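Local structure of octaprenyl-diphosphate synthase (Roseobacter denitrificans, 4JXN) at residues A306-L310 and L322-D327. The protein probably makes all-trans-octaprenyl diphosphate from farnesyl diphosphate and five isopentenyl diphosphates, with magnesium as cofactor, supplying the side-chain precursor of isoprenoid quinones. Sequence-based numbering, arbitrary orientation.
Sequences AKAAL and LVDLAD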
# COMPACT_ATOMS: atom_id res chain seq x y z
N ALA A 306 -11.56 23.90 -15.09
CA ALA A 306 -12.07 22.55 -15.34
C ALA A 306 -13.00 22.57 -16.54
O ALA A 306 -12.81 21.82 -17.50
CB ALA A 306 -12.80 22.02 -14.12
N LYS A 307 -13.99 23.44 -16.51
CA LYS A 307 -14.98 23.49 -17.58
C LYS A 307 -14.37 23.83 -18.92
O LYS A 307 -14.73 23.26 -19.94
CB LYS A 307 -16.08 24.48 -17.25
CG LYS A 307 -16.61 24.37 -15.84
CD LYS A 307 -17.28 25.66 -15.42
CE LYS A 307 -18.67 25.76 -16.00
NZ LYS A 307 -19.33 27.03 -15.59
N ALA A 308 -13.44 24.78 -18.94
CA ALA A 308 -12.77 25.15 -20.18
C ALA A 308 -11.97 23.98 -20.75
O ALA A 308 -11.87 23.83 -21.95
CB ALA A 308 -11.85 26.34 -19.97
N ALA A 309 -11.41 23.16 -19.88
CA ALA A 309 -10.62 22.02 -20.33
C ALA A 309 -11.46 21.00 -21.13
O ALA A 309 -10.90 20.21 -21.89
CB ALA A 309 -9.95 21.33 -19.14
N LEU A 310 -12.78 21.03 -20.96
CA LEU A 310 -13.67 20.20 -21.76
C LEU A 310 -13.93 20.72 -23.18
O LEU A 310 -14.50 20.01 -24.00
CB LEU A 310 -15.00 20.04 -21.04
CG LEU A 310 -14.93 19.33 -19.68
CD1 LEU A 310 -16.18 19.61 -18.87
CD2 LEU A 310 -14.73 17.84 -19.84
N LEU A 322 -20.44 17.00 -16.54
CA LEU A 322 -19.13 17.37 -16.01
C LEU A 322 -18.96 18.88 -15.84
O LEU A 322 -18.19 19.33 -14.98
CB LEU A 322 -18.03 16.85 -16.92
CG LEU A 322 -17.79 15.33 -17.00
CD1 LEU A 322 -16.45 15.05 -17.66
CD2 LEU A 322 -17.85 14.65 -15.64
N VAL A 323 -19.65 19.64 -16.68
CA VAL A 323 -19.72 21.11 -16.58
C VAL A 323 -20.50 21.49 -15.33
O VAL A 323 -19.98 22.21 -14.47
CB VAL A 323 -20.36 21.72 -17.86
CG1 VAL A 323 -20.58 23.21 -17.71
CG2 VAL A 323 -19.51 21.42 -19.10
N ASP A 324 -21.73 20.98 -15.22
CA ASP A 324 -22.56 21.14 -14.02
C ASP A 324 -21.81 20.75 -12.74
O ASP A 324 -21.95 21.40 -11.71
CB ASP A 324 -23.85 20.32 -14.15
CG ASP A 324 -24.74 20.76 -15.32
OD1 ASP A 324 -24.62 21.91 -15.77
OD2 ASP A 324 -25.57 19.94 -15.78
N LEU A 325 -21.02 19.68 -12.82
CA LEU A 325 -20.24 19.21 -11.68
C LEU A 325 -19.24 20.26 -11.26
O LEU A 325 -18.98 20.44 -10.08
CB LEU A 325 -19.50 17.91 -12.03
CG LEU A 325 -18.69 17.22 -10.92
CD1 LEU A 325 -19.47 17.09 -9.61
CD2 LEU A 325 -18.25 15.85 -11.40
N ALA A 326 -18.66 20.95 -12.24
CA ALA A 326 -17.66 21.98 -11.95
C ALA A 326 -18.31 23.14 -11.18
O ALA A 326 -17.73 23.66 -10.22
CB ALA A 326 -17.02 22.48 -13.24
N ASP A 327 -19.52 23.50 -11.58
CA ASP A 327 -20.32 24.49 -10.84
C ASP A 327 -20.79 23.96 -9.47
O ASP A 327 -20.71 24.65 -8.46
CB ASP A 327 -21.53 24.92 -11.69
CG ASP A 327 -21.12 25.65 -12.98
OD1 ASP A 327 -20.16 26.45 -12.94
OD2 ASP A 327 -21.76 25.42 -14.04
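Lys307 reaches over Ala326 to form a salt bridge with Asp327, the polar part of this contact between helix 291-309 and helix 317-330. Lys307 NZ lies 2.8 Å from Asp327 OD1, meeting that oxygen through its syn lone pair, and makes a weak second bond of 3.3 Å to Asp327 OD2. In this uneven grip, with the two side chains crossing at about a right angle, one ammonium serves both carboxylate oxygens, chiefly OD1. The lysine gets there by a bend at chi3 (79°), which interrupts an otherwise extended outer chain and turns NZ toward the acid.

The methylenes of the same lysine supply part of the apolar contact. Lys307 CG presses on Ala326 CB at 3.2 Å, tighter than usual for two carbons, while Lys307 CE lies 3.6 Å from Val323 CG1. Val323 thus faces two neighbours with its two branches, since its CG2 meets Leu310 CD1 at 3.8 Å. Leu310 CD1 also touches Leu322 CB at 3.9 Å, while Leu310 CD2 approaches Leu322 CD1, so both methyls rest on Leu322, the two side chains again nearly perpendicular. On the buried side Ala306 and Ala326 meet more loosely, CB to CB at 4.3 Å.

Helix 200-224 backs this interface: Tyr209 touches Ala306 and Leu310, and its hydroxyl hydrogen-bonds to Leu322 O. Buried alanine and leucine contacts beneath a partly exposed ion pair thus join the last two helices of the chain, a roughly antiparallel helical hairpin within the all-alpha isoprenoid synthase fold of the FPP/GGPP synthase family.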